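Local coordinates for ssDNA binding protein (Pyrococcus furiosus, PDB 4PSM) that binds single-stranded DNA, probably enclosing it in a system of tunnels that runs between the subunits of its assembly, at residues S13-K18 against V62-D67; F24-G29 against V66-E71; G29-E34 against G73-N78; N44-E49 against W77-L82. All blocks are in the same frame, centred on the assembly; numbering follows the deposited sequence.

Interaction 1: S13-K18 against V62-D67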
# COMPACT_ATOMS: atom_id res chain seq x y z
N SER A 13 9.48 34.20 16.30
CA SER A 13 10.30 33.49 15.31
C SER A 13 9.47 32.59 14.39
O SER A 13 9.77 32.45 13.22
CB SER A 13 11.36 32.64 16.03
OG SER A 13 10.74 31.71 16.91
N GLY A 14 8.42 31.98 14.94
CA GLY A 14 7.58 31.10 14.17
C GLY A 14 6.15 31.57 13.99
O GLY A 14 5.23 30.76 13.94
N TYR A 15 5.95 32.88 13.88
CA TYR A 15 4.59 33.40 13.71
C TYR A 15 4.08 33.03 12.32
O TYR A 15 2.93 32.64 12.15
CB TYR A 15 4.55 34.93 13.91
CG TYR A 15 4.97 35.71 12.67
CD1 TYR A 15 4.04 36.05 11.70
CD2 TYR A 15 6.30 36.06 12.46
CE1 TYR A 15 4.42 36.72 10.56
CE2 TYR A 15 6.68 36.74 11.32
CZ TYR A 15 5.73 37.07 10.38
OH TYR A 15 6.11 37.75 9.24
N ALA A 16 4.94 33.15 11.32
CA ALA A 16 4.49 33.03 9.94
C ALA A 16 3.98 31.61 9.63
O ALA A 16 2.92 31.44 9.03
CB ALA A 16 5.58 33.47 8.99
N ASN A 17 4.72 30.60 10.06
CA ASN A 17 4.25 29.22 9.94
C ASN A 17 2.92 29.00 10.67
O ASN A 17 2.04 28.29 10.19
CB ASN A 17 5.29 28.22 10.43
CG ASN A 17 6.44 28.02 9.46
OD1 ASN A 17 6.27 28.15 8.25
ND2 ASN A 17 7.62 27.71 9.98
N LYS A 18 2.78 29.61 11.85
CA LYS A 18 1.59 29.40 12.64
C LYS A 18 0.37 30.00 11.96
O LYS A 18 -0.72 29.42 11.95
CB LYS A 18 1.75 29.97 14.05
CG LYS A 18 0.57 29.67 14.96
CD LYS A 18 0.41 28.16 15.16
CE LYS A 18 -0.59 27.84 16.27
NZ LYS A 18 -0.16 28.38 17.59
N VAL A 62 4.11 36.57 20.61
CA VAL A 62 3.04 37.39 20.06
C VAL A 62 1.74 36.60 20.02
O VAL A 62 1.74 35.37 20.11
CB VAL A 62 3.39 37.86 18.63
CG1 VAL A 62 4.74 38.55 18.62
CG2 VAL A 62 3.40 36.67 17.66
N ARG A 63 0.63 37.32 19.91
CA ARG A 63 -0.65 36.74 19.54
C ARG A 63 -1.15 37.53 18.35
O ARG A 63 -1.14 38.76 18.37
CB ARG A 63 -1.66 36.81 20.67
CG ARG A 63 -1.30 35.99 21.88
CD ARG A 63 -2.33 36.19 22.98
NE ARG A 63 -3.65 35.73 22.57
CZ ARG A 63 -4.08 34.48 22.73
NH1 ARG A 63 -3.29 33.57 23.29
NH2 ARG A 63 -5.30 34.14 22.34
N ILE A 64 -1.60 36.83 17.32
CA ILE A 64 -2.09 37.48 16.11
C ILE A 64 -3.55 37.14 15.85
O ILE A 64 -3.96 35.98 15.91
CB ILE A 64 -1.23 37.11 14.88
CG1 ILE A 64 0.20 37.63 15.08
CG2 ILE A 64 -1.86 37.67 13.61
CD1 ILE A 64 1.14 37.25 13.97
N SER A 65 -4.33 38.18 15.58
CA SER A 65 -5.73 38.02 15.25
C SER A 65 -6.02 38.84 14.00
O SER A 65 -5.45 39.91 13.79
CB SER A 65 -6.61 38.50 16.40
OG SER A 65 -6.20 37.94 17.63
N VAL A 66 -6.90 38.33 13.16
CA VAL A 66 -7.28 39.07 11.96
C VAL A 66 -8.52 38.45 11.36
O VAL A 66 -8.61 37.24 11.18
CB VAL A 66 -6.13 39.11 10.93
CG1 VAL A 66 -5.83 37.71 10.41
CG2 VAL A 66 -6.48 40.05 9.78
N ASP A 67 -9.49 39.30 11.07
CA ASP A 67 -10.69 38.87 10.37
C ASP A 67 -10.41 38.89 8.88
O ASP A 67 -9.58 39.67 8.40
CB ASP A 67 -11.87 39.78 10.71
CG ASP A 67 -12.41 39.52 12.10
OD1 ASP A 67 -13.36 38.73 12.24
OD2 ASP A 67 -11.88 40.12 13.06

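Interaction 2: F24-G29 against V66-E71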
# COMPACT_ATOMS: atom_id res chain seq x y z
N PHE A 24 -4.86 27.26 6.94
CA PHE A 24 -5.19 25.99 6.28
C PHE A 24 -6.33 25.27 6.98
O PHE A 24 -7.22 24.72 6.33
CB PHE A 24 -3.99 25.05 6.22
CG PHE A 24 -3.16 25.21 4.99
CD1 PHE A 24 -3.66 24.83 3.76
CD2 PHE A 24 -1.88 25.72 5.07
CE1 PHE A 24 -2.90 24.98 2.62
CE2 PHE A 24 -1.11 25.86 3.92
CZ PHE A 24 -1.62 25.49 2.70
N ALA A 25 -6.30 25.28 8.31
CA ALA A 25 -7.28 24.54 9.10
C ALA A 25 -8.69 25.13 9.00
O ALA A 25 -9.67 24.39 8.91
CB ALA A 25 -6.82 24.44 10.54
N ILE A 26 -8.78 26.46 9.01
CA ILE A 26 -10.09 27.11 9.05
C ILE A 26 -10.71 27.35 7.67
O ILE A 26 -11.92 27.57 7.56
CB ILE A 26 -10.05 28.43 9.86
CG1 ILE A 26 -9.21 29.49 9.15
CG2 ILE A 26 -9.52 28.17 11.28
CD1 ILE A 26 -8.94 30.72 10.01
N THR A 27 -9.90 27.32 6.62
CA THR A 27 -10.42 27.49 5.26
C THR A 27 -10.59 26.13 4.58
O THR A 27 -10.99 26.07 3.42
CB THR A 27 -9.49 28.36 4.41
OG1 THR A 27 -8.20 27.75 4.32
CG2 THR A 27 -9.35 29.74 5.01
N ARG A 28 -10.27 25.07 5.30
CA ARG A 28 -10.35 23.70 4.80
C ARG A 28 -11.61 23.48 3.96
O ARG A 28 -12.73 23.71 4.42
CB ARG A 28 -10.30 22.73 5.97
CG ARG A 28 -10.35 21.25 5.63
CD ARG A 28 -9.23 20.81 4.72
NE ARG A 28 -7.91 21.06 5.20
CZ ARG A 28 -6.80 21.35 4.53
NH1 ARG A 28 -5.72 21.49 5.27
NH2 ARG A 28 -6.72 21.51 3.21
N GLY A 29 -11.42 23.05 2.71
CA GLY A 29 -12.53 22.75 1.84
C GLY A 29 -13.11 23.98 1.16
O GLY A 29 -13.68 23.90 0.07
N VAL A 66 -6.90 38.33 13.16
CA VAL A 66 -7.28 39.07 11.96
C VAL A 66 -8.52 38.45 11.36
O VAL A 66 -8.61 37.24 11.18
CB VAL A 66 -6.13 39.11 10.93
CG1 VAL A 66 -5.83 37.71 10.41
CG2 VAL A 66 -6.48 40.05 9.78
N ASP A 67 -9.49 39.30 11.07
CA ASP A 67 -10.69 38.87 10.37
C ASP A 67 -10.41 38.89 8.88
O ASP A 67 -9.58 39.67 8.40
CB ASP A 67 -11.87 39.78 10.71
CG ASP A 67 -12.41 39.52 12.10
OD1 ASP A 67 -13.36 38.73 12.24
OD2 ASP A 67 -11.88 40.12 13.06
N PHE A 68 -11.09 38.01 8.17
CA PHE A 68 -10.94 37.91 6.73
C PHE A 68 -12.22 37.35 6.15
O PHE A 68 -13.05 36.80 6.88
CB PHE A 68 -9.76 37.00 6.38
CG PHE A 68 -10.01 35.55 6.69
CD1 PHE A 68 -10.43 34.67 5.70
CD2 PHE A 68 -9.84 35.07 7.98
CE1 PHE A 68 -10.66 33.34 5.99
CE2 PHE A 68 -10.07 33.74 8.28
CZ PHE A 68 -10.48 32.87 7.28
N ASN A 69 -12.38 37.49 4.85
CA ASN A 69 -13.54 36.92 4.19
C ASN A 69 -13.12 36.09 3.00
O ASN A 69 -12.09 36.35 2.38
CB ASN A 69 -14.51 38.02 3.76
CG ASN A 69 -15.86 37.88 4.42
OD1 ASN A 69 -16.71 37.13 3.95
ND2 ASN A 69 -16.06 38.62 5.51
N ILE A 70 -13.91 35.07 2.71
CA ILE A 70 -13.69 34.26 1.53
C ILE A 70 -14.68 34.71 0.47
O ILE A 70 -15.90 34.61 0.65
CB ILE A 70 -13.83 32.76 1.83
CG1 ILE A 70 -12.88 32.37 2.97
CG2 ILE A 70 -13.57 31.93 0.58
CD1 ILE A 70 -12.89 30.89 3.30
N GLU A 71 -14.16 35.25 -0.62
CA GLU A 71 -15.01 35.72 -1.71
C GLU A 71 -14.52 35.14 -3.02
O GLU A 71 -13.39 35.41 -3.43
CB GLU A 71 -15.01 37.25 -1.76
CG GLU A 71 -15.98 37.83 -2.78
CD GLU A 71 -16.00 39.35 -2.76
OE1 GLU A 71 -15.06 39.95 -2.21
OE2 GLU A 71 -16.97 39.94 -3.29

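Interaction 3: G29-E34 against G73-N78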
# COMPACT_ATOMS: atom_id res chain seq x y z
N GLY A 29 -11.42 23.05 2.71
CA GLY A 29 -12.53 22.75 1.84
C GLY A 29 -13.11 23.98 1.16
O GLY A 29 -13.68 23.90 0.07
N LYS A 30 -12.95 25.13 1.81
CA LYS A 30 -13.49 26.38 1.28
C LYS A 30 -12.54 27.03 0.27
O LYS A 30 -12.94 27.91 -0.49
CB LYS A 30 -13.78 27.36 2.42
CG LYS A 30 -14.75 26.84 3.47
CD LYS A 30 -14.98 27.87 4.56
CE LYS A 30 -15.98 27.38 5.59
NZ LYS A 30 -16.24 28.41 6.64
N VAL A 31 -11.29 26.60 0.24
CA VAL A 31 -10.28 27.27 -0.57
C VAL A 31 -9.18 26.31 -1.03
O VAL A 31 -8.82 25.36 -0.33
CB VAL A 31 -9.64 28.45 0.23
CG1 VAL A 31 -8.25 28.76 -0.27
CG2 VAL A 31 -10.52 29.69 0.14
N PHE A 32 -8.63 26.57 -2.22
CA PHE A 32 -7.50 25.81 -2.72
C PHE A 32 -6.22 26.17 -1.98
O PHE A 32 -5.99 27.34 -1.66
CB PHE A 32 -7.32 26.05 -4.22
CG PHE A 32 -8.39 25.42 -5.07
CD1 PHE A 32 -8.93 24.19 -4.73
CD2 PHE A 32 -8.88 26.07 -6.20
CE1 PHE A 32 -9.92 23.61 -5.50
CE2 PHE A 32 -9.87 25.50 -6.97
CZ PHE A 32 -10.39 24.26 -6.62
N PRO A 33 -5.37 25.17 -1.70
CA PRO A 33 -4.13 25.36 -0.94
C PRO A 33 -3.29 26.51 -1.46
O PRO A 33 -2.78 27.30 -0.67
CB PRO A 33 -3.40 24.03 -1.14
CG PRO A 33 -4.50 23.04 -1.34
CD PRO A 33 -5.58 23.77 -2.10
N GLU A 34 -3.14 26.61 -2.78
CA GLU A 34 -2.32 27.67 -3.37
C GLU A 34 -2.82 29.05 -2.94
O GLU A 34 -2.03 29.98 -2.80
CB GLU A 34 -2.27 27.57 -4.90
CG GLU A 34 -3.40 26.75 -5.51
CD GLU A 34 -3.16 25.25 -5.41
OE1 GLU A 34 -4.14 24.50 -5.23
OE2 GLU A 34 -1.99 24.82 -5.52
N GLY A 73 -13.75 32.10 -3.57
CA GLY A 73 -12.66 31.20 -3.24
C GLY A 73 -11.34 31.92 -3.01
O GLY A 73 -10.28 31.31 -3.07
N LYS A 74 -11.41 33.22 -2.75
CA LYS A 74 -10.21 34.02 -2.49
C LYS A 74 -10.25 34.60 -1.08
O LYS A 74 -11.26 35.15 -0.66
CB LYS A 74 -10.07 35.15 -3.51
CG LYS A 74 -9.75 34.69 -4.91
CD LYS A 74 -8.25 34.61 -5.12
CE LYS A 74 -7.91 34.30 -6.58
NZ LYS A 74 -6.46 34.43 -6.85
N ILE A 75 -9.14 34.49 -0.36
CA ILE A 75 -9.06 35.05 0.98
C ILE A 75 -8.77 36.55 0.89
O ILE A 75 -7.73 36.97 0.39
CB ILE A 75 -7.98 34.35 1.83
CG1 ILE A 75 -8.32 32.87 2.00
CG2 ILE A 75 -7.86 35.02 3.20
CD1 ILE A 75 -7.24 32.07 2.69
N VAL A 76 -9.72 37.35 1.38
CA VAL A 76 -9.52 38.80 1.42
C VAL A 76 -9.34 39.26 2.86
O VAL A 76 -10.26 39.18 3.69
CB VAL A 76 -10.65 39.58 0.68
CG1 VAL A 76 -11.20 38.76 -0.49
CG2 VAL A 76 -11.76 39.99 1.62
N TRP A 77 -8.13 39.69 3.18
CA TRP A 77 -7.84 40.11 4.54
C TRP A 77 -8.53 41.44 4.80
O TRP A 77 -8.74 42.24 3.89
CB TRP A 77 -6.34 40.26 4.75
CG TRP A 77 -5.57 38.97 4.61
CD1 TRP A 77 -4.65 38.67 3.64
CD2 TRP A 77 -5.66 37.82 5.45
NE1 TRP A 77 -4.16 37.40 3.84
CE2 TRP A 77 -4.76 36.85 4.94
CE3 TRP A 77 -6.41 37.50 6.59
CZ2 TRP A 77 -4.59 35.60 5.53
CZ3 TRP A 77 -6.25 36.26 7.17
CH2 TRP A 77 -5.35 35.32 6.64
N ASN A 78 -8.91 41.65 6.06
CA ASN A 78 -9.34 42.95 6.53
C ASN A 78 -8.24 43.51 7.42
O ASN A 78 -8.24 43.30 8.64
CB ASN A 78 -10.65 42.84 7.30
CG ASN A 78 -11.11 44.17 7.86
OD1 ASN A 78 -10.62 45.23 7.47
ND2 ASN A 78 -12.06 44.12 8.79

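Interaction 4: N44-E49 against W77-L82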
# COMPACT_ATOMS: atom_id res chain seq x y z
N ASN A 44 1.67 37.62 6.30
CA ASN A 44 2.93 37.47 7.00
C ASN A 44 3.95 38.52 6.59
O ASN A 44 4.82 38.90 7.38
CB ASN A 44 3.50 36.04 6.81
CG ASN A 44 2.71 34.99 7.57
OD1 ASN A 44 2.09 35.30 8.58
ND2 ASN A 44 2.72 33.74 7.08
N LYS A 45 3.84 38.98 5.35
CA LYS A 45 4.68 40.07 4.87
C LYS A 45 4.38 41.33 5.68
O LYS A 45 5.27 41.99 6.19
CB LYS A 45 4.42 40.31 3.38
CG LYS A 45 5.47 39.73 2.45
CD LYS A 45 6.55 40.76 2.13
CE LYS A 45 5.99 41.96 1.37
NZ LYS A 45 7.03 42.97 1.03
N ILE A 46 3.09 41.64 5.80
CA ILE A 46 2.62 42.79 6.54
C ILE A 46 2.97 42.66 8.02
O ILE A 46 3.51 43.59 8.62
CB ILE A 46 1.10 42.94 6.37
CG1 ILE A 46 0.77 43.31 4.92
CG2 ILE A 46 0.55 43.97 7.35
CD1 ILE A 46 -0.72 43.27 4.59
N ILE A 47 2.67 41.51 8.59
CA ILE A 47 2.93 41.27 10.00
C ILE A 47 4.41 41.51 10.32
O ILE A 47 4.75 42.19 11.29
CB ILE A 47 2.53 39.84 10.40
CG1 ILE A 47 1.00 39.70 10.35
CG2 ILE A 47 3.05 39.50 11.78
CD1 ILE A 47 0.53 38.30 10.64
N PHE A 48 5.28 40.98 9.47
CA PHE A 48 6.71 41.08 9.71
C PHE A 48 7.20 42.51 9.68
O PHE A 48 8.14 42.86 10.39
CB PHE A 48 7.49 40.26 8.69
CG PHE A 48 8.97 40.30 8.89
CD1 PHE A 48 9.58 39.38 9.73
CD2 PHE A 48 9.75 41.25 8.26
CE1 PHE A 48 10.95 39.41 9.92
CE2 PHE A 48 11.12 41.29 8.46
CZ PHE A 48 11.72 40.36 9.28
N GLU A 49 6.59 43.34 8.83
CA GLU A 49 6.92 44.75 8.79
C GLU A 49 6.56 45.39 10.12
O GLU A 49 7.36 46.10 10.71
CB GLU A 49 6.19 45.45 7.64
CG GLU A 49 6.63 44.99 6.26
CD GLU A 49 5.78 45.58 5.14
OE1 GLU A 49 4.60 45.92 5.41
OE2 GLU A 49 6.28 45.69 4.01
N TRP A 77 -8.13 39.69 3.18
CA TRP A 77 -7.84 40.11 4.54
C TRP A 77 -8.53 41.44 4.80
O TRP A 77 -8.74 42.24 3.89
CB TRP A 77 -6.34 40.26 4.75
CG TRP A 77 -5.57 38.97 4.61
CD1 TRP A 77 -4.65 38.67 3.64
CD2 TRP A 77 -5.66 37.82 5.45
NE1 TRP A 77 -4.16 37.40 3.84
CE2 TRP A 77 -4.76 36.85 4.94
CE3 TRP A 77 -6.41 37.50 6.59
CZ2 TRP A 77 -4.59 35.60 5.53
CZ3 TRP A 77 -6.25 36.26 7.17
CH2 TRP A 77 -5.35 35.32 6.64
N ASN A 78 -8.91 41.65 6.06
CA ASN A 78 -9.34 42.95 6.53
C ASN A 78 -8.24 43.51 7.42
O ASN A 78 -8.24 43.30 8.64
CB ASN A 78 -10.65 42.84 7.30
CG ASN A 78 -11.11 44.17 7.86
OD1 ASN A 78 -10.62 45.23 7.47
ND2 ASN A 78 -12.06 44.12 8.79
N LEU A 79 -7.29 44.20 6.80
CA LEU A 79 -6.10 44.67 7.50
C LEU A 79 -6.43 45.55 8.70
O LEU A 79 -5.64 45.66 9.64
CB LEU A 79 -5.20 45.42 6.52
CG LEU A 79 -4.20 44.58 5.72
CD1 LEU A 79 -4.29 43.06 5.93
CD2 LEU A 79 -4.01 44.98 4.25
N ASP A 80 -7.61 46.16 8.67
CA ASP A 80 -8.05 47.00 9.78
C ASP A 80 -8.20 46.17 11.05
O ASP A 80 -7.86 46.62 12.14
CB ASP A 80 -9.38 47.67 9.43
CG ASP A 80 -9.32 48.44 8.12
OD1 ASP A 80 -9.04 49.66 8.16
OD2 ASP A 80 -9.56 47.83 7.06
N SER A 81 -8.71 44.95 10.90
CA SER A 81 -9.00 44.08 12.04
C SER A 81 -7.76 43.42 12.66
O SER A 81 -7.85 42.77 13.69
CB SER A 81 -9.99 42.99 11.62
OG SER A 81 -9.44 42.14 10.62
N LEU A 82 -6.60 43.60 12.02
CA LEU A 82 -5.38 42.94 12.48
C LEU A 82 -4.91 43.45 13.83
O LEU A 82 -4.68 44.64 14.02
CB LEU A 82 -4.25 43.09 11.47
CG LEU A 82 -2.94 42.48 11.96
CD1 LEU A 82 -3.06 40.96 12.04
CD2 LEU A 82 -1.77 42.89 11.08

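Interaction 1: S13-K18 against V62-D67
Val62 and Tyr15 meet where the upstream part of strand 61-71 passes the first turn of helix 15-26, their CA atoms 7.7 Å apart. The Val62 side chain reaches the tyrosine near its root: methyl CG2 lies 4.3 Å from Tyr15 CB and leaves the ring to the next inward-facing residue. Arg63 is directed to the other face of the sheet, where its guanidinium forms a salt bridge with Glu101 of the second subunit and a cation-pi contact with Phe9. Ile64 returns to the helix side. Its CA-CB-CG1-CD1 chain is extended (chi2 176°), and the terminal methyl comes within 3.9 Å of Tyr15 CD1 and 4.1 Å of Tyr15 CB, where the ring joins CB, approaching the ring obliquely. The tyrosine ring is folded back over its own residue's backbone (chi1 82°), which swings it to the strand side. Tyr15 is the first residue of the helix, right after the N-cap Gly14, where this torsion is easier to accommodate than further along. Packing and a hydrogen bond from the phenol oxygen to the carbonyl of Asn44 on helix 33-53 fix the ring, and Ala16 CB lies 3.8 Å above one of its faces, toward the rim. A buried ring on helix 15-26 thus packs against both helix 33-53 and the strand, an arrangement characteristic of two-layer alpha+beta folds in which a helical layer packs on one face of an antiparallel sheet.

Interaction 2: F24-G29 against V66-E71
Thr27 and Ile70 are the closest backbone neighbours, their CA atoms 8.4 Å apart, where the chain leaving helix 15-26 passes the downstream part of strand 61-71. The side chains bridging this gap converge on the ring of Phe68. Ile26 comes in at the edge of the ring, near its plane: methyl CD1 is 3.7 Å from Phe68 CE2 and 3.8 Å from Phe68 CZ. The first torsion of Ile26 (68°) tucks CG1 over its own backbone and, with the rest of the arm extended, the terminal methyl is carried from the last turn of the helix toward the sheet. The Thr27 methyl meets the neighbouring part of the ring obliquely, CG2 being 4.0 Å from both CE1 and CZ of Phe68, so CZ is touched by both residues. This is helix-on-sheet packing of a two-layer alpha+beta fold, with alternate residues of the strand, Val66, Phe68 and Ile70, facing the helical layer and its linker. Phe68 also meets the Trp77 ring of the adjacent strand, the planes inclined at about 60°. Thr27 divides its side chain by polarity: CG2 faces the strand and touches Ile70 CD1 at 4.1 Å, while OG1 is hydrogen-bonded to the carbonyl of Leu23, four residues earlier, in helix 15-26. Beyond Thr27 the chain turns away from the sheet through Arg28, whose NH1 forms a salt bridge with Glu140 and a hydrogen bond with Gln139, both of the third subunit.

Interaction 3: G29-E34 against G73-N78
In Val31, whose backbone is extended, chi1 of 154° swings CG1 away from the backbone N, which leaves CG2 opposite the carbonyl carbon and facing Gly73. Gly73, with a positive phi of 63°, belongs to the turn of the beta-hairpin formed by strands 61-71 and 74-87, and Val31 to the short connection between helices 15-26 and 33-53, so the contact joins the hairpin end to the helix-helix linker. The CA atoms of Val31 and Gly73 are only 5.3 Å apart. The glycine carbonyl lies against the methyl, Val31 CG2 being 3.6 Å from Gly73 O and 3.9 Å from Gly73 C, in van der Waals contact with the peptide, and the carbonyl oxygen of Lys30 is 4.3 Å from Gly73 CA. Two residues on, Ile75 lies alongside, its CG1 4.3 Å from Val31 CG2. The backbone N of Ile75 is meanwhile hydrogen-bonded to the Glu35 carboxylate in the first turn of helix 33-53, a second tie between hairpin and helix. The other branch of Ile75 is engaged within its own strand: methyl CG2 stands 3.9 Å above the centre of the Trp77 ring.

Interaction 4: N44-E49 against W77-L82
Ile46 and Leu79, with Ile47 and Leu82, make two apolar pairs between the middle of helix 33-53 and a turn that interrupts strand 74-87. In the first pair the terminal methyl of Ile46 enters the fork of the leucine: CD1 lies 3.7 Å from Leu79 CD2, 3.8 Å from Leu79 CD1 and 3.9 Å from Leu79 CG. The isoleucine reaches this far because its CG1 branch lies opposite the carbonyl carbon and then runs straight out (chi1 -68°, chi2 171°). The second pair is looser and more deeply placed, a single approach of 4.3 Å between Ile47 CG1 and Leu82 CD2. Polar interactions serve instead to shape the turn that offers the two leucines. Asn78 O accepts twice from one residue, from Ser81 N at 2.8 Å and from Ser81 OG at 2.6 Å, the hydroxyl lying in the carbonyl plane. A further backbone bond runs from Leu82 N to Leu79 O, 3.3 Å long; with the bond from Ser81 N it supports a short helical turn formed by 79-81. Leu82 points to the helix, and Leu79 brings its end to it. Ser81 OG also accepts from Asp67 N, tying the turn to the neighbouring strand 61-71. On the inner side, Ile47 continues onto Ile64 of that strand and Tyr15 of helix 15-26, while Leu82 rests on Val66; Leu79 and Ile46 lie further out, at the border of the helical layer and the sheet.

How the interactions relate
All four contacts join the helical layer to the three-stranded sheet. Interactions 1 and 2 bind opposite ends of helix 15-26 to strand 61-71, centres about 15 Å apart; interactions 3 and 4 attach the linker before helix 33-53 and the middle of that helix to strand 74-87. Interaction 1 is fully buried, the others partly. Aromatic rings receive methyl groups in interactions 1 and 2, a valine methyl packs on a glycine peptide and an isoleucine in interaction 3, and interaction 4 is aliphatic. Interactions 2 and 3 lie closest, 6 Å between centres; segments of interactions 1, 2 and 3 touch neighbouring subunits, those of 4 none. Pairing of strands 61-71 and 74-87 connects the two groups.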